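Local coordinates for protein p13 MTCP-1 (Homo sapiens, PDB 1A1X) that binds the PH domain of the kinases AKT1 and AKT2 and enhances their phosphorylation and activation, at residues A[17-31]-A[44-56]. Numbering follows the deposited sequence.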
loop_
_atom_site.group_PDB
_atom_site.type_symbol
_atom_site.label_atom_id
_atom_site.label_comp_id
_atom_site.label_asym_id
_atom_site.label_seq_id
_atom_site.Cartn_x
_atom_site.Cartn_y
_atom_site.Cartn_z
ATOM N N HIS A 17 4.743 23.691 -1.021
ATOM C CA HIS A 17 4.566 24.973 -0.342
ATOM C C HIS A 17 5.756 25.133 0.586
ATOM O O HIS A 17 6.493 26.125 0.542
ATOM C CB HIS A 17 3.281 25.006 0.471
ATOM C CG HIS A 17 2.997 26.347 1.055
ATOM N ND1 HIS A 17 2.495 27.387 0.306
ATOM C CD2 HIS A 17 3.226 26.847 2.289
ATOM C CE1 HIS A 17 2.431 28.473 1.052
ATOM N NE2 HIS A 17 2.870 28.172 2.261
ATOM N N GLN A 18 5.936 24.111 1.408
ATOM C CA GLN A 18 7.019 24.022 2.357
ATOM C C GLN A 18 7.516 22.595 2.176
ATOM O O GLN A 18 6.781 21.748 1.661
ATOM C CB GLN A 18 6.468 24.219 3.759
ATOM C CG GLN A 18 7.509 24.355 4.823
ATOM C CD GLN A 18 6.893 24.546 6.187
ATOM O OE1 GLN A 18 6.326 23.609 6.758
ATOM N NE2 GLN A 18 6.998 25.764 6.721
ATOM N N GLU A 19 8.751 22.325 2.580
ATOM C CA GLU A 19 9.320 20.988 2.439
ATOM C C GLU A 19 8.353 19.941 2.974
ATOM O O GLU A 19 7.953 20.006 4.130
ATOM C CB GLU A 19 10.649 20.895 3.206
ATOM C CG GLU A 19 11.836 20.365 2.393
ATOM C CD GLU A 19 11.896 18.849 2.322
ATOM O OE1 GLU A 19 11.229 18.246 1.454
ATOM O OE2 GLU A 19 12.633 18.257 3.134
ATOM N N GLY A 20 7.930 19.026 2.109
ATOM C CA GLY A 20 7.015 17.976 2.526
ATOM C C GLY A 20 5.528 18.295 2.534
ATOM O O GLY A 20 4.711 17.396 2.762
ATOM N N ILE A 21 5.165 19.562 2.323
ATOM C CA ILE A 21 3.756 19.944 2.300
ATOM C C ILE A 21 3.409 20.495 0.927
ATOM O O ILE A 21 4.008 21.466 0.456
ATOM C CB ILE A 21 3.405 20.962 3.408
ATOM C CG1 ILE A 21 3.765 20.386 4.777
ATOM C CG2 ILE A 21 1.890 21.273 3.391
ATOM C CD1 ILE A 21 3.504 21.331 5.938
ATOM N N TYR A 22 2.463 19.827 0.279
ATOM C CA TYR A 22 2.018 20.173 -1.053
ATOM C C TYR A 22 0.572 20.633 -1.056
ATOM O O TYR A 22 -0.153 20.457 -0.083
ATOM C CB TYR A 22 2.147 18.941 -1.960
ATOM C CG TYR A 22 3.578 18.499 -2.195
ATOM C CD1 TYR A 22 4.299 17.828 -1.203
ATOM C CD2 TYR A 22 4.222 18.786 -3.394
ATOM C CE1 TYR A 22 5.630 17.464 -1.407
ATOM C CE2 TYR A 22 5.545 18.429 -3.609
ATOM C CZ TYR A 22 6.243 17.771 -2.615
ATOM O OH TYR A 22 7.554 17.431 -2.829
ATOM N N ARG A 23 0.157 21.213 -2.175
ATOM C CA ARG A 23 -1.220 21.660 -2.366
ATOM C C ARG A 23 -1.685 21.224 -3.755
ATOM O O ARG A 23 -0.925 21.319 -4.719
ATOM C CB ARG A 23 -1.332 23.177 -2.222
ATOM C CG ARG A 23 -1.280 23.660 -0.792
ATOM C CD ARG A 23 -1.804 25.073 -0.686
ATOM N NE ARG A 23 -0.988 26.000 -1.457
ATOM C CZ ARG A 23 -0.879 27.297 -1.190
ATOM N NH1 ARG A 23 -1.539 27.826 -0.163
ATOM N NH2 ARG A 23 -0.095 28.062 -1.941
ATOM N N ASP A 24 -2.911 20.715 -3.856
ATOM C CA ASP A 24 -3.435 20.265 -5.143
ATOM C C ASP A 24 -4.259 21.354 -5.817
ATOM O O ASP A 24 -4.305 22.487 -5.343
ATOM C CB ASP A 24 -4.241 18.958 -4.998
ATOM C CG ASP A 24 -5.441 19.085 -4.063
ATOM O OD1 ASP A 24 -5.945 20.197 -3.855
ATOM O OD2 ASP A 24 -5.898 18.059 -3.533
ATOM N N GLU A 25 -4.912 21.005 -6.915
ATOM C CA GLU A 25 -5.733 21.955 -7.660
ATOM C C GLU A 25 -6.906 22.559 -6.870
ATOM O O GLU A 25 -7.483 23.559 -7.292
ATOM C CB GLU A 25 -6.269 21.293 -8.924
ATOM C CG GLU A 25 -7.166 20.081 -8.664
ATOM C CD GLU A 25 -6.425 18.761 -8.740
ATOM O OE1 GLU A 25 -5.226 18.712 -8.381
ATOM O OE2 GLU A 25 -7.052 17.767 -9.163
ATOM N N TYR A 26 -7.263 21.941 -5.744
ATOM C CA TYR A 26 -8.360 22.413 -4.894
ATOM C C TYR A 26 -7.881 23.185 -3.674
ATOM O O TYR A 26 -8.686 23.520 -2.800
ATOM C CB TYR A 26 -9.201 21.239 -4.409
ATOM C CG TYR A 26 -9.791 20.418 -5.512
ATOM C CD1 TYR A 26 -10.431 21.024 -6.588
ATOM C CD2 TYR A 26 -9.714 19.029 -5.484
ATOM C CE1 TYR A 26 -10.981 20.268 -7.612
ATOM C CE2 TYR A 26 -10.264 18.260 -6.505
ATOM C CZ TYR A 26 -10.892 18.886 -7.564
ATOM O OH TYR A 26 -11.430 18.140 -8.583
ATOM N N GLN A 27 -6.575 23.446 -3.609
ATOM C CA GLN A 27 -5.952 24.159 -2.490
ATOM C C GLN A 27 -5.878 23.322 -1.215
ATOM O O GLN A 27 -5.596 23.840 -0.137
ATOM C CB GLN A 27 -6.667 25.482 -2.200
ATOM C CG GLN A 27 -6.507 26.541 -3.279
ATOM C CD GLN A 27 -7.421 27.734 -3.042
ATOM O OE1 GLN A 27 -8.466 27.874 -3.695
ATOM N NE2 GLN A 27 -7.048 28.588 -2.084
ATOM N N ARG A 28 -6.142 22.027 -1.338
ATOM C CA ARG A 28 -6.068 21.129 -0.198
ATOM C C ARG A 28 -4.609 20.752 0.034
ATOM O O ARG A 28 -3.832 20.606 -0.911
ATOM C CB ARG A 28 -6.886 19.870 -0.460
ATOM C CG ARG A 28 -8.367 20.123 -0.582
ATOM C CD ARG A 28 -9.087 18.839 -0.839
ATOM N NE ARG A 28 -8.509 18.154 -1.985
ATOM C CZ ARG A 28 -8.882 16.952 -2.403
ATOM N NH1 ARG A 28 -9.842 16.291 -1.764
ATOM N NH2 ARG A 28 -8.290 16.406 -3.459
ATOM N N THR A 29 -4.230 20.615 1.297
ATOM C CA THR A 29 -2.859 20.258 1.620
ATOM C C THR A 29 -2.638 18.749 1.728
ATOM O O THR A 29 -3.528 17.994 2.130
ATOM C CB THR A 29 -2.379 20.952 2.908
ATOM O OG1 THR A 29 -3.295 20.678 3.967
ATOM C CG2 THR A 29 -2.284 22.448 2.703
ATOM N N TRP A 30 -1.454 18.321 1.306
ATOM C CA TRP A 30 -1.042 16.927 1.343
ATOM C C TRP A 30 0.312 16.901 2.021
ATOM O O TRP A 30 1.146 17.763 1.754
ATOM C CB TRP A 30 -0.889 16.391 -0.069
ATOM C CG TRP A 30 -2.168 16.184 -0.787
ATOM C CD1 TRP A 30 -2.967 17.147 -1.338
ATOM C CD2 TRP A 30 -2.793 14.928 -1.075
ATOM N NE1 TRP A 30 -4.048 16.567 -1.953
ATOM C CE2 TRP A 30 -3.968 15.205 -1.808
ATOM C CE3 TRP A 30 -2.475 13.594 -0.786
ATOM C CZ2 TRP A 30 -4.826 14.196 -2.262
ATOM C CZ3 TRP A 30 -3.329 12.588 -1.241
ATOM C CH2 TRP A 30 -4.489 12.898 -1.970
ATOM N N VAL A 31 0.513 15.964 2.942
ATOM C CA VAL A 31 1.789 15.839 3.644
ATOM C C VAL A 31 2.539 14.656 3.037
ATOM O O VAL A 31 2.000 13.543 2.953
ATOM C CB VAL A 31 1.586 15.601 5.167
ATOM C CG1 VAL A 31 2.922 15.354 5.849
ATOM C CG2 VAL A 31 0.890 16.804 5.807
ATOM N N ARG A 44 5.111 8.584 0.597
ATOM C CA ARG A 44 3.759 8.286 1.040
ATOM C C ARG A 44 3.144 9.662 1.256
ATOM O O ARG A 44 3.661 10.467 2.023
ATOM C CB ARG A 44 3.785 7.467 2.329
ATOM C CG ARG A 44 2.428 6.932 2.749
ATOM C CD ARG A 44 2.589 5.652 3.552
ATOM N NE ARG A 44 3.435 5.852 4.717
ATOM C CZ ARG A 44 3.009 6.313 5.888
ATOM N NH1 ARG A 44 1.733 6.630 6.065
ATOM N NH2 ARG A 44 3.866 6.444 6.888
ATOM N N VAL A 45 2.088 9.956 0.511
ATOM C CA VAL A 45 1.458 11.269 0.574
ATOM C C VAL A 45 0.015 11.151 1.038
ATOM O O VAL A 45 -0.785 10.431 0.434
ATOM C CB VAL A 45 1.506 11.972 -0.823
ATOM C CG1 VAL A 45 1.342 13.461 -0.668
ATOM C CG2 VAL A 45 2.817 11.648 -1.560
ATOM N N GLN A 46 -0.303 11.863 2.116
ATOM C CA GLN A 46 -1.641 11.848 2.689
ATOM C C GLN A 46 -2.299 13.223 2.711
ATOM O O GLN A 46 -1.665 14.230 3.048
ATOM C CB GLN A 46 -1.603 11.277 4.111
ATOM C CG GLN A 46 -1.213 9.815 4.179
ATOM C CD GLN A 46 -1.288 9.271 5.585
ATOM O OE1 GLN A 46 -1.473 10.023 6.533
ATOM N NE2 GLN A 46 -1.145 7.955 5.729
ATOM N N GLN A 47 -3.586 13.243 2.376
ATOM C CA GLN A 47 -4.365 14.473 2.351
ATOM C C GLN A 47 -4.825 14.795 3.766
ATOM O O GLN A 47 -5.830 14.274 4.251
ATOM C CB GLN A 47 -5.562 14.328 1.401
ATOM C CG GLN A 47 -6.057 15.642 0.801
ATOM C CD GLN A 47 -6.869 16.459 1.777
ATOM O OE1 GLN A 47 -8.069 16.229 1.929
ATOM N NE2 GLN A 47 -6.228 17.413 2.451
ATOM N N ILE A 48 -4.031 15.620 4.433
ATOM C CA ILE A 48 -4.307 16.052 5.790
ATOM C C ILE A 48 -4.215 17.571 5.827
ATOM O O ILE A 48 -3.291 18.164 5.255
ATOM C CB ILE A 48 -3.283 15.443 6.782
ATOM C CG1 ILE A 48 -3.382 13.908 6.758
ATOM C CG2 ILE A 48 -3.510 15.990 8.206
ATOM C CD1 ILE A 48 -2.330 13.193 7.608
ATOM N N GLN A 49 -5.200 18.190 6.474
ATOM C CA GLN A 49 -5.271 19.640 6.636
ATOM C C GLN A 49 -4.208 20.107 7.639
ATOM O O GLN A 49 -4.236 19.737 8.810
ATOM C CB GLN A 49 -6.667 20.013 7.133
ATOM C CG GLN A 49 -6.935 21.499 7.278
ATOM C CD GLN A 49 -8.387 21.779 7.637
ATOM O OE1 GLN A 49 -9.307 21.472 6.862
ATOM N NE2 GLN A 49 -8.604 22.345 8.822
ATOM N N VAL A 50 -3.219 20.848 7.156
ATOM C CA VAL A 50 -2.159 21.349 8.025
ATOM C C VAL A 50 -2.051 22.854 7.837
ATOM O O VAL A 50 -2.540 23.390 6.845
ATOM C CB VAL A 50 -0.789 20.682 7.720
ATOM C CG1 VAL A 50 -0.829 19.208 8.076
ATOM C CG2 VAL A 50 -0.415 20.858 6.259
ATOM N N PRO A 51 -1.457 23.563 8.809
ATOM C CA PRO A 51 -1.332 25.015 8.667
ATOM C C PRO A 51 -0.334 25.356 7.581
ATOM O O PRO A 51 0.534 24.547 7.237
ATOM C CB PRO A 51 -0.820 25.447 10.042
ATOM C CG PRO A 51 0.009 24.284 10.471
ATOM C CD PRO A 51 -0.866 23.109 10.080
ATOM N N LEU A 52 -0.503 26.528 6.993
ATOM C CA LEU A 52 0.406 26.983 5.958
ATOM C C LEU A 52 0.987 28.305 6.414
ATOM O O LEU A 52 0.257 29.187 6.866
ATOM C CB LEU A 52 -0.318 27.179 4.625
ATOM C CG LEU A 52 -0.779 25.926 3.887
ATOM C CD1 LEU A 52 -1.552 26.326 2.642
ATOM C CD2 LEU A 52 0.409 25.072 3.523
ATOM N N GLY A 53 2.309 28.402 6.363
ATOM C CA GLY A 53 2.974 29.631 6.737
ATOM C C GLY A 53 3.523 30.192 5.444
ATOM O O GLY A 53 2.851 30.133 4.406
ATOM N N ASP A 54 4.756 30.684 5.485
ATOM C CA ASP A 54 5.387 31.230 4.288
ATOM C C ASP A 54 5.799 30.105 3.338
ATOM O O ASP A 54 6.110 28.993 3.782
ATOM C CB ASP A 54 6.644 32.023 4.662
ATOM C CG ASP A 54 6.364 33.152 5.635
ATOM O OD1 ASP A 54 5.200 33.574 5.761
ATOM O OD2 ASP A 54 7.322 33.617 6.280
ATOM N N ALA A 55 5.775 30.387 2.037
ATOM C CA ALA A 55 6.212 29.405 1.053
ATOM C C ALA A 55 7.723 29.384 1.196
ATOM O O ALA A 55 8.343 30.429 1.396
ATOM C CB ALA A 55 5.829 29.842 -0.337
ATOM N N ALA A 56 8.324 28.202 1.146
ATOM C CA ALA A 56 9.774 28.117 1.283
ATOM C C ALA A 56 10.481 28.641 0.031
ATOM O O ALA A 56 9.913 28.614 -1.061
ATOM C CB ALA A 56 10.195 26.676 1.564
#
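A chi1 of -153°, with CG turned away from the backbone N, and a bend at chi2 let Gln47 lay its methylenes on Trp30 and turn its amide back to the main chain of Thr29. Gln47 CB stands 3.5 Å from the centroid of the six-membered ring of Trp30, almost on the ring normal, a CH-pi contact; beyond the bend, Gln47 NE2 gives a nearly straight hydrogen bond to Thr29 O, 2.8 Å long and in the carbonyl plane. Glutamine suits the place because its stem is apolar and its end can donate. The indole, in turn, offers a broad face to Gln47, and from its edge Trp30 NE1 gives Asp24 OD2 a hydrogen bond of 2.9 Å; that oxygen also receives NE and NH2 of Arg28. With no indole, a leucine here would probably leave Asp24 OD2 short of one donor and the Gln47 methylenes without a flat face to lie on.

Thr29, with OG1 between its backbone N and carbonyl carbon (chi1 54°), donates that hydroxyl to Ile48 O at 2.8 Å, while its methyl meets the tip of Leu52. A threonine suits the place, one branch carrying a hydroxyl and the other a methyl. Leu52 lies over one face of the His17 imidazole (Leu52 CD2 to His17 CD2 3.6 Å) and Ala55 CA over the other. His17 NE2 gives Gly53 O, which lies in the ring plane, a nearly straight 2.9 Å hydrogen bond, arriving from above the carbonyl plane; an imidazole fits here, with two faces to pack and a donor at its edge. Branched Ile21 and Val50 meet methyl to methyl, and Val50 also touches Val31.

Val31 and Gln46 form an antiparallel hydrogen-bonded pair where strands 29-36 and 41-46 make their hairpin in the closed barrel. Residues 48-56 run outside strands 29-36 and 21-24 toward helix 58-61, while Trp30 turns from them to the interior, beside Leu14 of strand 13-16 and Leu100 of strand 97-104.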